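Local coordinates for transcriptional regulator, MarR family (PDB 3BJ6), which is a MarR-family helix-turn-helix protein that probably acts as a dimeric DNA-binding transcription regulator, at residues R43-G48 with R73-V78; G54-Q59 with S95-L100. One frame throughout, in Å; residues are numbered along the deposited sequence.

Contact 1: residues R43-G48 with R73-V78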
loop_
_atom_site.group_PDB
_atom_site.type_symbol
_atom_site.label_atom_id
_atom_site.label_comp_id
_atom_site.label_asym_id
_atom_site.label_seq_id
_atom_site.Cartn_x
_atom_site.Cartn_y
_atom_site.Cartn_z
ATOM N N ARG A 43 -11.962 -13.744 -1.035
ATOM C CA ARG A 43 -11.637 -13.720 0.385
ATOM C C ARG A 43 -12.117 -12.422 1.049
ATOM O O ARG A 43 -12.658 -12.481 2.123
ATOM C CB ARG A 43 -10.120 -13.859 0.571
ATOM C CG ARG A 43 -9.626 -13.723 2.012
ATOM C CD ARG A 43 -8.171 -13.227 2.066
ATOM N NE ARG A 43 -7.805 -12.979 3.474
ATOM C CZ ARG A 43 -8.199 -11.931 4.195
ATOM N NH1 ARG A 43 -8.950 -10.970 3.656
ATOM N NH2 ARG A 43 -7.830 -11.848 5.466
ATOM N N ALA A 44 -11.873 -11.263 0.434
ATOM C CA ALA A 44 -12.252 -9.968 1.032
ATOM C C ALA A 44 -13.776 -9.948 1.276
ATOM O O ALA A 44 -14.236 -9.530 2.340
ATOM C CB ALA A 44 -11.852 -8.790 0.086
ATOM N N ILE A 45 -14.548 -10.417 0.302
ATOM C CA ILE A 45 -16.025 -10.464 0.441
ATOM C C ILE A 45 -16.454 -11.488 1.509
ATOM O O ILE A 45 -17.340 -11.197 2.319
ATOM C CB ILE A 45 -16.745 -10.698 -0.926
ATOM C CG1 ILE A 45 -16.974 -9.341 -1.645
ATOM C CG2 ILE A 45 -18.119 -11.374 -0.770
ATOM C CD1 ILE A 45 -15.706 -8.670 -2.012
ATOM N N LEU A 46 -15.843 -12.684 1.517
ATOM C CA LEU A 46 -16.166 -13.667 2.567
ATOM C C LEU A 46 -15.851 -13.115 3.947
ATOM O O LEU A 46 -16.602 -13.310 4.913
ATOM C CB LEU A 46 -15.416 -15.003 2.328
ATOM C CG LEU A 46 -15.677 -15.677 0.961
ATOM C CD1 LEU A 46 -14.787 -16.944 0.809
ATOM C CD2 LEU A 46 -17.168 -16.048 0.813
ATOM N N GLU A 47 -14.722 -12.433 4.062
ATOM C CA GLU A 47 -14.349 -11.845 5.356
ATOM C C GLU A 47 -15.352 -10.785 5.754
ATOM O O GLU A 47 -15.799 -10.776 6.887
ATOM C CB GLU A 47 -12.928 -11.272 5.335
ATOM C CG GLU A 47 -12.553 -10.538 6.634
ATOM C CD GLU A 47 -11.122 -9.943 6.621
ATOM O OE1 GLU A 47 -10.647 -9.463 5.550
ATOM O OE2 GLU A 47 -10.512 -9.900 7.710
ATOM N N GLY A 48 -15.721 -9.908 4.820
ATOM C CA GLY A 48 -16.753 -8.902 5.093
ATOM C C GLY A 48 -18.073 -9.492 5.588
ATOM O O GLY A 48 -18.633 -9.007 6.563
ATOM N N ARG A 73 -19.107 -7.885 -8.954
ATOM C CA ARG A 73 -18.431 -8.947 -9.676
ATOM C C ARG A 73 -18.108 -10.098 -8.724
ATOM O O ARG A 73 -18.332 -11.260 -9.047
ATOM C CB ARG A 73 -17.143 -8.399 -10.317
ATOM C CG ARG A 73 -16.141 -9.462 -10.776
ATOM C CD ARG A 73 -15.110 -8.906 -11.826
ATOM N NE ARG A 73 -14.525 -7.605 -11.466
ATOM C CZ ARG A 73 -14.882 -6.441 -12.024
ATOM N NH1 ARG A 73 -14.289 -5.316 -11.633
ATOM N NH2 ARG A 73 -15.846 -6.398 -12.972
ATOM N N ILE A 74 -17.589 -9.757 -7.553
ATOM C CA ILE A 74 -17.128 -10.746 -6.585
ATOM C C ILE A 74 -18.318 -11.451 -5.961
ATOM O O ILE A 74 -18.277 -12.673 -5.762
ATOM C CB ILE A 74 -16.235 -10.150 -5.460
ATOM C CG1 ILE A 74 -14.975 -9.439 -6.003
ATOM C CG2 ILE A 74 -15.806 -11.250 -4.513
ATOM C CD1 ILE A 74 -14.245 -10.187 -7.027
ATOM N N LEU A 75 -19.362 -10.703 -5.606
ATOM C CA LEU A 75 -20.553 -11.360 -5.040
ATOM C C LEU A 75 -21.087 -12.445 -5.973
ATOM O O LEU A 75 -21.495 -13.504 -5.525
ATOM C CB LEU A 75 -21.685 -10.355 -4.749
ATOM C CG LEU A 75 -21.469 -9.456 -3.540
ATOM C CD1 LEU A 75 -22.584 -8.423 -3.438
ATOM C CD2 LEU A 75 -21.368 -10.250 -2.227
ATOM N N GLN A 76 -21.109 -12.173 -7.263
ATOM C CA GLN A 76 -21.573 -13.176 -8.231
ATOM C C GLN A 76 -20.671 -14.417 -8.265
ATOM O O GLN A 76 -21.145 -15.522 -8.306
ATOM C CB GLN A 76 -21.711 -12.546 -9.618
ATOM C CG GLN A 76 -22.876 -11.494 -9.622
ATOM C CD GLN A 76 -22.972 -10.760 -10.940
ATOM O OE1 GLN A 76 -23.608 -11.237 -11.880
ATOM N NE2 GLN A 76 -22.341 -9.597 -11.024
ATOM N N GLU A 77 -19.369 -14.208 -8.223
ATOM C CA GLU A 77 -18.426 -15.315 -8.219
ATOM C C GLU A 77 -18.629 -16.213 -7.006
ATOM O O GLU A 77 -18.687 -17.445 -7.135
ATOM C CB GLU A 77 -17.002 -14.771 -8.260
ATOM C CG GLU A 77 -16.613 -14.056 -9.550
ATOM C CD GLU A 77 -15.237 -13.372 -9.464
ATOM O OE1 GLU A 77 -14.584 -13.406 -8.394
ATOM O OE2 GLU A 77 -14.799 -12.766 -10.483
ATOM N N VAL A 78 -18.732 -15.618 -5.821
ATOM C CA VAL A 78 -18.868 -16.450 -4.604
ATOM C C VAL A 78 -20.257 -17.090 -4.496
ATOM O O VAL A 78 -20.395 -18.182 -3.959
ATOM C CB VAL A 78 -18.432 -15.735 -3.289
ATOM C CG1 VAL A 78 -16.919 -15.381 -3.371
ATOM C CG2 VAL A 78 -19.251 -14.471 -3.016
#

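Contact 2: residues G54-Q59 with S95-L100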
loop_
_atom_site.group_PDB
_atom_site.type_symbol
_atom_site.label_atom_id
_atom_site.label_comp_id
_atom_site.label_asym_id
_atom_site.label_seq_id
_atom_site.Cartn_x
_atom_site.Cartn_y
_atom_site.Cartn_z
ATOM N N GLY A 54 -25.589 -10.808 6.635
ATOM C CA GLY A 54 -26.779 -10.053 6.197
ATOM C C GLY A 54 -26.522 -8.691 5.569
ATOM O O GLY A 54 -27.467 -7.954 5.306
ATOM N N ALA A 55 -25.252 -8.327 5.331
ATOM C CA ALA A 55 -24.941 -7.016 4.726
ATOM C C ALA A 55 -25.494 -6.938 3.309
ATOM O O ALA A 55 -25.584 -7.960 2.616
ATOM C CB ALA A 55 -23.414 -6.778 4.688
ATOM N N THR A 56 -25.790 -5.716 2.871
ATOM C CA THR A 56 -26.122 -5.436 1.479
ATOM C C THR A 56 -24.814 -5.219 0.714
ATOM O O THR A 56 -23.740 -5.031 1.322
ATOM C CB THR A 56 -27.011 -4.186 1.364
ATOM O OG1 THR A 56 -26.253 -3.037 1.786
ATOM C CG2 THR A 56 -28.275 -4.328 2.238
ATOM N N ALA A 57 -24.895 -5.260 -0.609
ATOM C CA ALA A 57 -23.736 -4.996 -1.436
ATOM C C ALA A 57 -23.211 -3.568 -1.202
ATOM O O ALA A 57 -21.992 -3.378 -1.090
ATOM C CB ALA A 57 -24.044 -5.217 -2.920
ATOM N N PRO A 58 -24.106 -2.547 -1.185
ATOM C CA PRO A 58 -23.556 -1.221 -0.848
ATOM C C PRO A 58 -22.898 -1.136 0.521
ATOM O O PRO A 58 -21.889 -0.462 0.633
ATOM C CB PRO A 58 -24.774 -0.280 -0.958
ATOM C CG PRO A 58 -25.731 -1.015 -1.941
ATOM C CD PRO A 58 -25.545 -2.468 -1.540
ATOM N N GLN A 59 -23.444 -1.800 1.544
ATOM C CA GLN A 59 -22.789 -1.879 2.861
ATOM C C GLN A 59 -21.412 -2.545 2.852
ATOM O O GLN A 59 -20.457 -2.026 3.456
ATOM C CB GLN A 59 -23.685 -2.554 3.899
ATOM C CG GLN A 59 -24.860 -1.686 4.378
ATOM C CD GLN A 59 -25.817 -2.466 5.278
ATOM O OE1 GLN A 59 -26.072 -3.670 5.063
ATOM N NE2 GLN A 59 -26.341 -1.790 6.310
ATOM N N SER A 95 -32.966 -4.047 -1.525
ATOM C CA SER A 95 -31.738 -4.111 -0.697
ATOM C C SER A 95 -31.388 -5.551 -0.380
ATOM O O SER A 95 -31.681 -6.043 0.729
ATOM C CB SER A 95 -31.915 -3.306 0.605
ATOM O OG SER A 95 -31.861 -1.904 0.351
ATOM N N HIS A 96 -30.779 -6.226 -1.362
ATOM C CA HIS A 96 -30.484 -7.668 -1.237
ATOM C C HIS A 96 -29.499 -7.850 -0.104
ATOM O O HIS A 96 -28.522 -7.102 0.005
ATOM C CB HIS A 96 -29.922 -8.259 -2.549
ATOM C CG HIS A 96 -30.558 -7.693 -3.791
ATOM N ND1 HIS A 96 -31.928 -7.656 -3.979
ATOM C CD2 HIS A 96 -30.013 -7.150 -4.906
ATOM C CE1 HIS A 96 -32.199 -7.107 -5.153
ATOM N NE2 HIS A 96 -31.053 -6.780 -5.730
ATOM N N ARG A 97 -29.752 -8.848 0.728
ATOM C CA ARG A 97 -28.904 -9.117 1.877
ATOM C C ARG A 97 -28.273 -10.493 1.768
ATOM O O ARG A 97 -28.934 -11.474 1.399
ATOM C CB ARG A 97 -29.709 -8.969 3.169
ATOM C CG ARG A 97 -30.110 -7.514 3.469
ATOM C CD ARG A 97 -30.473 -7.331 4.939
ATOM N NE ARG A 97 -30.787 -5.935 5.208
ATOM C CZ ARG A 97 -29.907 -5.008 5.599
ATOM N NH1 ARG A 97 -28.608 -5.308 5.808
ATOM N NH2 ARG A 97 -30.342 -3.773 5.776
ATOM N N TYR A 98 -26.993 -10.565 2.113
ATOM C CA TYR A 98 -26.198 -11.773 1.881
ATOM C C TYR A 98 -25.632 -12.402 3.140
ATOM O O TYR A 98 -25.248 -11.688 4.066
ATOM C CB TYR A 98 -25.007 -11.469 0.954
ATOM C CG TYR A 98 -25.444 -10.939 -0.373
ATOM C CD1 TYR A 98 -25.756 -11.810 -1.423
ATOM C CD2 TYR A 98 -25.606 -9.549 -0.572
ATOM C CE1 TYR A 98 -26.170 -11.334 -2.652
ATOM C CE2 TYR A 98 -26.033 -9.056 -1.804
ATOM C CZ TYR A 98 -26.310 -9.954 -2.822
ATOM O OH TYR A 98 -26.712 -9.466 -4.031
ATOM N N TRP A 99 -25.523 -13.732 3.112
ATOM C CA TRP A 99 -24.962 -14.507 4.213
ATOM C C TRP A 99 -24.007 -15.546 3.699
ATOM O O TRP A 99 -24.272 -16.142 2.671
ATOM C CB TRP A 99 -26.072 -15.261 4.949
ATOM C CG TRP A 99 -26.834 -14.431 5.984
ATOM C CD1 TRP A 99 -26.644 -14.430 7.333
ATOM C CD2 TRP A 99 -27.908 -13.540 5.732
ATOM N NE1 TRP A 99 -27.531 -13.573 7.947
ATOM C CE2 TRP A 99 -28.327 -13.017 6.981
ATOM C CE3 TRP A 99 -28.557 -13.112 4.571
ATOM C CZ2 TRP A 99 -29.371 -12.094 7.096
ATOM C CZ3 TRP A 99 -29.587 -12.210 4.689
ATOM C CH2 TRP A 99 -29.983 -11.699 5.938
ATOM N N LEU A 100 -22.944 -15.834 4.448
ATOM C CA LEU A 100 -22.110 -17.000 4.139
ATOM C C LEU A 100 -22.954 -18.290 4.198
ATOM O O LEU A 100 -23.867 -18.403 5.037
ATOM C CB LEU A 100 -20.960 -17.124 5.152
ATOM C CG LEU A 100 -19.891 -16.018 5.096
ATOM C CD1 LEU A 100 -19.026 -16.044 6.340
ATOM C CD2 LEU A 100 -19.029 -16.175 3.818
HETATM O O HOH W 1 -27.464 -5.473 -1.939
#

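Contact 1: residues R43-G48 with R73-V78
No flat group lies between Ile45 and Ile74; helices 40-51 and 68-80 meet here through aliphatic branches alone. The planar groups of residues 43-48 sit on the side away from 73-78, where the Arg43 guanidinium reaches Glu47, one turn further along the helix, in a salt bridge. NH1 of Arg43 meets Glu47 OE1 at 3.0 Å from above the carboxylate plane, 56° out of it, and the acceptor is itself tilted from the guanidinium plane. Tyr12 OH of the second subunit bonds to both side chains, and Glu115 takes a salt bridge from Arg43, so this polar side of helix 40-51 faces the dimer partner and helix 102-123.

On the apolar side, the methyl CG2 of Ile74 rests against the CG1-CD1 arm of Ile45, 3.6 Å from Ile45 CD1, the two side chains crossing at a slant. The short segments run nearly perpendicular, 83° between their directions, with axes 9.8 Å apart. This is part of the core of a winged helix-turn-helix domain: helix 68-80, in the position of the family's recognition helix, packs across helix 40-51. The CG2 branch of Ile45, anti to the backbone N, takes the other partners: it is 3.7 Å from Leu75 CD2, whose side chain crosses it at about a right angle, and 4.0 Å from Val78 CG2. At the Val78 end, Leu46 brings CD2 to 4.2 Å from Val78 CG1, and Ile84 of strand 84-87 touches Leu46, Leu75 and Val78.

Contact 2: residues G54-Q59 with S95-L100
Arg97 and Gly54 make the straightest bond here: NH1 of Arg97 donates to Gly54 O at 2.9 Å and 173°, with the oxygen in the guanidinium plane. It ties strand 97-100, the second strand of the wing in this winged-helix domain, to the short, weakly bonded strand 55-56 that leads into helix 57-64. Two backbone bonds run beside it, Gly54 N to Tyr98 O at 2.7 Å and Tyr98 N to Ala55 O at 3.0 Å; Gly54 and Ala55 thus both face Tyr98, a G1 beta bulge.

Thr56 and Gln59 close a capping box at the start of the helix. Thr56 N donates to a lone pair of Gln59 OE1 at 3.0 Å, and Gln59 N returns a bond to Thr56 OG1 at 3.1 Å. The same OE1 accepts a weak bond from Arg97 NH1, linking the cap to the strand. A water spans Ala57 N and His96 O.

With chi1 at 66° placing OG1 where it accepts from Gln59 N, Thr56 turns CG2 over one face of the Arg97 guanidinium, 3.7 Å from NH1 of Arg97. Trp99, in cation-pi contact with Arg87, brings its indole against the bulge in a CH-pi contact: Gly54 CA stands over the ring face, 3.4 Å from the centroid of the Trp99 six-membered ring and 12° off its normal.

How the contacts relate
From the N terminus, helix 40-51 supplies the first half of contact 1, and the chain then turns through strand 55-56 into the start of helix 57-64, which together give the first half of contact 2. Helix 68-80 returns to helix 40-51, closing contact 1 around residues 54-59. After strand 84-87 and the wing loop, strand 97-100 closes contact 2 around residues 73-78, so the two loops cross rather than nest. Contact 1 ties helix 40-51 to helix 68-80; contact 2 ties strand 97-100 to strand 55-56 and the start of helix 57-64. They touch directly: Leu46 CD2 is 3.5 Å from Leu100 CD2, while Leu75 CD1 packs on both Ala57 and Tyr98.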